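Subtilisin-like serine protease (Fervidobacterium pennivorans, PDB 1R6V) degrades keratin into peptides as a subtilisin-type serine protease, letting the bacterium grow on native feathers. Local coordinates at residues G309-I314 and R489-D494; R334-S339 and N474-Y479; V468-D473 and G496-F501. The protein carries 1 engineered substitution. All coordinates share one frame; numbering follows the deposited sequence.

Contact 1. Residues G309-I314 and R489-D494; sequences GYPGVI and RFPHID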
# COMPACT_ATOMS: atom_id res chain seq x y z
N GLY A 309 6.32 1.03 1.89
CA GLY A 309 5.87 2.36 2.30
C GLY A 309 4.68 2.45 3.24
O GLY A 309 4.31 3.56 3.64
N TYR A 310 4.05 1.33 3.59
CA TYR A 310 2.91 1.42 4.51
C TYR A 310 3.41 1.65 5.94
O TYR A 310 4.37 1.01 6.38
CB TYR A 310 2.08 0.13 4.47
CG TYR A 310 1.33 -0.08 3.17
CD1 TYR A 310 1.33 -1.32 2.53
CD2 TYR A 310 0.60 0.96 2.58
CE1 TYR A 310 0.63 -1.53 1.34
CE2 TYR A 310 -0.11 0.76 1.39
CZ TYR A 310 -0.08 -0.49 0.78
OH TYR A 310 -0.79 -0.70 -0.37
N PRO A 311 2.77 2.57 6.68
CA PRO A 311 3.23 2.81 8.05
C PRO A 311 3.11 1.60 8.96
O PRO A 311 2.12 0.86 8.88
CB PRO A 311 2.37 3.99 8.51
CG PRO A 311 1.09 3.83 7.70
CD PRO A 311 1.65 3.45 6.33
N GLY A 312 4.13 1.39 9.78
CA GLY A 312 4.11 0.29 10.73
C GLY A 312 5.02 -0.88 10.43
O GLY A 312 5.37 -1.65 11.34
N VAL A 313 5.37 -1.07 9.16
CA VAL A 313 6.24 -2.18 8.80
C VAL A 313 7.66 -1.88 9.25
O VAL A 313 8.00 -0.73 9.55
CB VAL A 313 6.27 -2.44 7.27
CG1 VAL A 313 4.87 -2.61 6.74
CG2 VAL A 313 6.99 -1.32 6.56
N ILE A 314 8.48 -2.92 9.33
CA ILE A 314 9.88 -2.78 9.70
C ILE A 314 10.63 -2.89 8.37
O ILE A 314 10.76 -3.99 7.82
CB ILE A 314 10.36 -3.90 10.62
CG1 ILE A 314 9.56 -3.89 11.94
CG2 ILE A 314 11.85 -3.74 10.90
CD1 ILE A 314 10.05 -4.92 12.97
N ARG A 489 -4.91 5.97 8.38
CA ARG A 489 -4.49 5.26 9.58
C ARG A 489 -3.01 4.97 9.57
O ARG A 489 -2.47 4.53 8.56
CB ARG A 489 -5.23 3.92 9.71
CG ARG A 489 -6.74 4.00 9.57
CD ARG A 489 -7.36 2.60 9.68
NE ARG A 489 -7.34 2.10 11.06
CZ ARG A 489 -8.01 1.03 11.48
NH1 ARG A 489 -8.76 0.33 10.64
NH2 ARG A 489 -7.94 0.67 12.76
N PHE A 490 -2.38 5.18 10.72
CA PHE A 490 -0.95 4.94 10.88
C PHE A 490 -0.72 3.97 12.04
O PHE A 490 -0.55 4.41 13.17
CB PHE A 490 -0.23 6.26 11.17
CG PHE A 490 -0.31 7.24 10.03
CD1 PHE A 490 -1.42 8.06 9.86
CD2 PHE A 490 0.73 7.32 9.11
CE1 PHE A 490 -1.50 8.95 8.79
CE2 PHE A 490 0.66 8.20 8.03
CZ PHE A 490 -0.46 9.02 7.87
N PRO A 491 -0.67 2.66 11.77
CA PRO A 491 -0.45 1.71 12.86
C PRO A 491 0.98 1.51 13.28
O PRO A 491 1.90 1.52 12.46
CB PRO A 491 -1.06 0.42 12.33
CG PRO A 491 -0.85 0.52 10.84
CD PRO A 491 -1.01 1.98 10.51
N HIS A 492 1.16 1.36 14.59
CA HIS A 492 2.46 1.06 15.15
C HIS A 492 3.60 1.96 14.71
O HIS A 492 4.70 1.48 14.50
CB HIS A 492 2.76 -0.40 14.86
CG HIS A 492 1.76 -1.32 15.49
ND1 HIS A 492 1.82 -1.67 16.82
CD2 HIS A 492 0.60 -1.83 15.02
CE1 HIS A 492 0.73 -2.35 17.14
NE2 HIS A 492 -0.03 -2.45 16.07
N ILE A 493 3.33 3.25 14.62
CA ILE A 493 4.34 4.22 14.25
C ILE A 493 4.96 4.81 15.53
O ILE A 493 4.46 4.61 16.64
CB ILE A 493 3.77 5.40 13.40
CG1 ILE A 493 2.73 6.19 14.20
CG2 ILE A 493 3.15 4.85 12.11
CD1 ILE A 493 2.43 7.58 13.57
N ASP A 494 6.05 5.54 15.36
CA ASP A 494 6.73 6.19 16.48
C ASP A 494 5.88 7.27 17.15
O ASP A 494 5.12 7.99 16.48
CB ASP A 494 8.00 6.94 16.03
CG ASP A 494 9.14 6.03 15.66
OD1 ASP A 494 9.07 4.81 15.94
OD2 ASP A 494 10.14 6.56 15.10
O HOH W 1 6.02 -0.87 13.77
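P311 meets F490, P491 and I493 with its ring, and this apolar group forms the centre of the contact. The CB of P311 lies 3.8 Å from CD2 of F490, and the two side chains pass at a slant. The P311 CG atom touches the same F490 carbon. I493 approaches through one branch only. Its CG1 sits between the backbone N and the carbonyl carbon (chi1 62°), which sets CG2 opposite the carbonyl carbon and within 3.8 Å of P311 CB. P491 adds its own ring, with CD 4.0 Å from P311 CG.

The backbones come close beside this cluster. P491 O lies 3.1 Å from G312 CA. G312 is the third residue of a type II turn from Y310 to V313. It has a positive phi of 107°, and a beta carbon there would collide with P491 O. The missing side chain is thus required both by the turn and by its neighbour.

The polar link is indirect. One water donates to G312 O at 2.6 Å and to H492 O at 2.8 Å, tying the turn to the corner at H492 in 489-494. G312 N faces P491 O at a poor angle, and the pair is not bonded. H492 O also accepts from R407 NH2, and R489 O, beside the P311 ring, accepts from K278 NZ.

The contact is buried where the catalytic domain meets the Ig-like sandwich. Helix 275-286 covers P491 through D282 and M285. Y478 of strand 478-481 packs on P311, F490 and I493. Strand 446-455 pairs with strand 487-494 and brings F450 against F490, while helix 403-413 holds H492 ND1 through W404 N.

Contact 2. Residues R334-S339 and N474-Y479; sequences RSDGVS and NGSCYY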
# COMPACT_ATOMS: atom_id res chain seq x y z
N ARG A 334 17.72 4.09 -0.51
CA ARG A 334 17.81 5.05 0.59
C ARG A 334 16.43 5.66 0.85
O ARG A 334 15.80 6.20 -0.06
CB ARG A 334 18.81 6.15 0.24
CG ARG A 334 18.82 7.33 1.21
CD ARG A 334 19.90 8.36 0.87
NE ARG A 334 19.88 9.48 1.82
CZ ARG A 334 20.80 10.43 1.89
NH1 ARG A 334 21.85 10.41 1.07
NH2 ARG A 334 20.69 11.41 2.78
N SER A 335 15.96 5.56 2.09
CA SER A 335 14.66 6.09 2.45
C SER A 335 14.58 6.35 3.95
O SER A 335 15.15 5.63 4.76
CB SER A 335 13.55 5.12 2.03
OG SER A 335 13.80 3.81 2.53
N ASP A 336 13.87 7.41 4.32
CA ASP A 336 13.72 7.75 5.73
C ASP A 336 12.95 6.66 6.47
O ASP A 336 12.96 6.63 7.70
CB ASP A 336 12.96 9.06 5.88
CG ASP A 336 11.64 9.04 5.14
OD1 ASP A 336 11.63 9.44 3.96
OD2 ASP A 336 10.63 8.60 5.74
N GLY A 337 12.30 5.78 5.72
CA GLY A 337 11.51 4.71 6.32
C GLY A 337 12.31 3.51 6.80
O GLY A 337 11.76 2.65 7.49
N VAL A 338 13.60 3.45 6.47
CA VAL A 338 14.42 2.31 6.89
C VAL A 338 14.58 2.28 8.41
O VAL A 338 14.97 3.28 9.02
CB VAL A 338 15.84 2.37 6.26
CG1 VAL A 338 16.71 1.25 6.80
CG2 VAL A 338 15.73 2.27 4.75
N SER A 339 14.27 1.13 9.02
CA SER A 339 14.41 1.01 10.48
C SER A 339 15.82 0.57 10.85
O SER A 339 16.48 1.22 11.66
CB SER A 339 13.39 0.00 11.05
OG SER A 339 13.59 -1.28 10.49
N ASN A 474 14.52 14.23 11.59
CA ASN A 474 15.20 12.95 11.71
C ASN A 474 14.18 11.88 12.05
O ASN A 474 13.07 12.18 12.49
CB ASN A 474 16.30 13.01 12.79
CG ASN A 474 15.79 13.41 14.16
OD1 ASN A 474 16.55 13.42 15.14
ND2 ASN A 474 14.51 13.75 14.25
N GLY A 475 14.54 10.63 11.83
CA GLY A 475 13.61 9.56 12.11
C GLY A 475 12.78 9.31 10.86
O GLY A 475 12.84 10.06 9.89
N SER A 476 11.96 8.21 10.93
CA SER A 476 11.13 7.85 9.79
C SER A 476 9.95 8.77 9.56
O SER A 476 9.33 9.26 10.50
CB SER A 476 10.62 6.42 9.96
OG SER A 476 9.74 6.07 8.90
N CYS A 477 9.70 9.08 8.26
CA CYS A 477 8.53 9.87 7.91
C CYS A 477 7.48 8.83 7.55
O CYS A 477 7.82 7.68 7.27
CB CYS A 477 8.83 10.77 6.72
SG CYS A 477 10.05 12.07 7.13
N TYR A 478 6.22 9.23 7.55
CA TYR A 478 5.15 8.30 7.22
C TYR A 478 4.22 8.92 6.20
O TYR A 478 4.13 10.14 6.08
CB TYR A 478 4.36 7.92 8.48
CG TYR A 478 5.20 7.25 9.55
CD1 TYR A 478 5.54 7.93 10.72
CD2 TYR A 478 5.65 5.94 9.39
CE1 TYR A 478 6.31 7.32 11.72
CE2 TYR A 478 6.41 5.31 10.38
CZ TYR A 478 6.73 6.01 11.54
OH TYR A 478 7.45 5.38 12.53
N TYR A 479 3.51 8.07 5.46
CA TYR A 479 2.60 8.57 4.44
C TYR A 479 1.41 7.63 4.30
O TYR A 479 1.55 6.42 4.42
CB TYR A 479 3.34 8.67 3.11
CG TYR A 479 2.46 9.00 1.91
CD1 TYR A 479 1.78 7.99 1.21
CD2 TYR A 479 2.31 10.31 1.47
CE1 TYR A 479 0.98 8.28 0.11
CE2 TYR A 479 1.51 10.62 0.36
CZ TYR A 479 0.85 9.60 -0.31
OH TYR A 479 0.05 9.91 -1.39
O HOH W 2 9.05 3.65 8.21
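D336 reaches C477 with its carboxylate and bonds to the backbone there. C477 N donates to D336 OD2 at 2.7 Å, with 147° at the hydrogen. The N-H arrives on the anti side of the carboxylate and 32° out of its plane. The bond is therefore short but neither straight nor flat. The D336 side chain is folded back over its own backbone: CG stands between the N and the carbonyl carbon, chi1 53°. This rotation turns OD2 to the loop, whereas OD1 stays farther off. OD2 also presses on C477 CB at 3.0 Å, a tight approach. The C477 SG lies farther from OD2 than CB does.

S476 meets the next part of the turn. Its CA gives a C-H contact to D336 O at 3.0 Å. The hydroxyl points away from the S476 backbone N, and OG rests 3.4 Å from G337 CA. A water joins S476 OG, at 2.6 Å, to G337 O, at 3.0 Å. S476 O is taken by R472 NE.

Putting an alanine at D336 would probably leave the C477 amide without its acceptor and open a gap beside C477 CB.

D336 and G337 are the two central residues of a type I turn from S335 to V338, closed by V338 N bonding to S335 O at 3.2 Å. The turn leads into strand 338-343 of the subtilase sheet. Its partner is the connection of a beta hairpin formed by strands 466-471 and 478-481. A catalytic-domain turn thus docks on a hairpin loop of the Ig-like sandwich, at a partly exposed domain interface away from the catalytic and calcium sites.

Contact 3. Residues V468-D473 and G496-F501; sequences VSMMRD and GTYDIF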
# COMPACT_ATOMS: atom_id res chain seq x y z
N VAL A 468 -1.64 12.38 3.36
CA VAL A 468 -1.25 12.79 4.70
C VAL A 468 0.21 12.40 4.86
O VAL A 468 0.57 11.21 4.82
CB VAL A 468 -2.11 12.12 5.79
CG1 VAL A 468 -1.62 12.56 7.19
CG2 VAL A 468 -3.56 12.50 5.61
N SER A 469 1.04 13.41 5.04
CA SER A 469 2.47 13.22 5.16
C SER A 469 2.95 13.63 6.55
O SER A 469 2.72 14.76 6.96
CB SER A 469 3.14 14.09 4.09
OG SER A 469 4.53 13.88 4.02
N MET A 470 3.58 12.71 7.28
CA MET A 470 4.08 13.03 8.62
C MET A 470 5.59 13.15 8.46
O MET A 470 6.28 12.16 8.27
CB MET A 470 3.72 11.91 9.62
CG MET A 470 2.22 11.61 9.68
SD MET A 470 1.75 10.26 10.83
CE MET A 470 2.30 11.03 12.50
N MET A 471 6.08 14.38 8.53
CA MET A 471 7.49 14.64 8.32
C MET A 471 8.21 15.15 9.57
O MET A 471 7.58 15.69 10.48
CB MET A 471 7.64 15.68 7.20
CG MET A 471 6.70 15.43 6.01
SD MET A 471 6.88 16.66 4.64
CE MET A 471 8.14 15.82 3.71
N ARG A 472 9.51 14.96 9.59
CA ARG A 472 10.35 15.42 10.70
C ARG A 472 11.79 15.42 10.23
O ARG A 472 12.14 14.72 9.29
CB ARG A 472 10.16 14.52 11.92
CG ARG A 472 10.16 13.04 11.60
CD ARG A 472 9.98 12.23 12.87
NE ARG A 472 9.88 10.81 12.59
CZ ARG A 472 9.88 9.87 13.53
NH1 ARG A 472 9.96 10.22 14.81
NH2 ARG A 472 9.78 8.60 13.18
N ASP A 473 12.62 16.22 10.90
CA ASP A 473 14.04 16.36 10.55
C ASP A 473 14.82 15.06 10.59
O ASP A 473 15.70 14.83 9.76
CB ASP A 473 14.70 17.37 11.49
CG ASP A 473 14.20 18.77 11.29
OD1 ASP A 473 14.65 19.67 12.03
OD2 ASP A 473 13.37 18.99 10.38
N GLY A 496 6.01 10.89 19.16
CA GLY A 496 6.94 11.99 19.00
C GLY A 496 6.36 13.18 18.26
O GLY A 496 5.16 13.24 17.99
N THR A 497 7.22 14.12 17.91
CA THR A 497 6.81 15.34 17.24
C THR A 497 7.00 15.28 15.72
O THR A 497 8.07 14.91 15.23
CB THR A 497 7.61 16.55 17.80
OG1 THR A 497 7.45 16.60 19.23
CG2 THR A 497 7.12 17.84 17.18
N TYR A 498 5.94 15.64 15.00
CA TYR A 498 5.94 15.64 13.54
C TYR A 498 5.35 16.90 12.96
O TYR A 498 4.55 17.56 13.60
CB TYR A 498 5.06 14.53 12.98
CG TYR A 498 5.45 13.13 13.37
CD1 TYR A 498 5.07 12.61 14.60
CD2 TYR A 498 6.15 12.31 12.49
CE1 TYR A 498 5.37 11.30 14.94
CE2 TYR A 498 6.46 11.01 12.81
CZ TYR A 498 6.05 10.51 14.04
OH TYR A 498 6.31 9.20 14.34
N ASP A 499 5.73 17.14 11.73
CA ASP A 499 5.16 18.24 10.98
C ASP A 499 4.26 17.45 10.05
O ASP A 499 4.74 16.66 9.25
CB ASP A 499 6.22 18.98 10.18
CG ASP A 499 7.07 19.87 11.05
OD1 ASP A 499 6.67 20.16 12.20
OD2 ASP A 499 8.14 20.30 10.58
N ILE A 500 2.98 17.67 10.16
CA ILE A 500 2.01 16.92 9.37
C ILE A 500 1.37 17.79 8.30
O ILE A 500 0.79 18.84 8.60
CB ILE A 500 0.91 16.34 10.30
CG1 ILE A 500 1.54 15.42 11.35
CG2 ILE A 500 -0.09 15.52 9.48
CD1 ILE A 500 0.55 14.85 12.37
N PHE A 501 1.49 17.35 7.05
CA PHE A 501 0.93 18.06 5.90
C PHE A 501 -0.17 17.23 5.27
O PHE A 501 -0.00 16.04 5.07
CB PHE A 501 2.03 18.35 4.87
CG PHE A 501 3.19 19.13 5.44
CD1 PHE A 501 4.22 18.48 6.11
CD2 PHE A 501 3.22 20.52 5.35
CE1 PHE A 501 5.27 19.20 6.67
CE2 PHE A 501 4.26 21.25 5.91
CZ PHE A 501 5.29 20.59 6.57
O HOH W 3 10.16 13.35 15.78
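Y498 carries M470 CE over the centre of one ring face, 3.8 Å from the centroid and 8° off the normal. This is a CH-pi contact. The M470 chain bends at its last torsion (chi3 63°) to bring the methyl there. R472 runs beside Y498 in the same direction, its guanidinium plane 35° from the ring. Y498 CE2 lies over one guanidinium face, 3.4 Å from R472 NE. At the guanidinium edge a water in the plane joins NH1 to T497 O. F501 has S469 O near its ring edge and M471 SD placed obliquely, 3.5 Å from CD1, a Met-aromatic contact.

The strands are antiparallel. S469 with F501 and M471 with D499 are hydrogen-bonded pairs, with two bonds each. M470 with I500 is the non-hydrogen-bonded pair between them.

Chemistry differs by face. M470 and I500 are buried toward F450 of strand 446-455, as is expected in a sandwich core. S469, M471, D499 and F501 occupy the more exposed face. R472 NE also gives to S476 O and NH2 salt-bridges D494 OD2, and Y498 OH bonds to D494 O, so charge and ring are both anchored at the strand end.

How the contacts relate
The chain first lays down 309-314 and 334-339 in the catalytic domain. Later, within the Ig-like sandwich, come 468-473, 474-479, 489-494 and 496-501. Contact 1 closes a long loop from 309-314 to 489-494, and contact 2 is nested inside it. Contact 3 closes a short loop within the sandwich and crosses both others. Contacts 1 and 2 tie the catalytic domain to the sandwich, while contact 3 joins two strands of the sandwich itself. The three touch: Y478 OH and D494 N probably hydrogen-bond between contacts 1 and 2, F490 packs on M470 SD between contacts 1 and 3, and Y478 O probably accepts from M470 N between contacts 2 and 3.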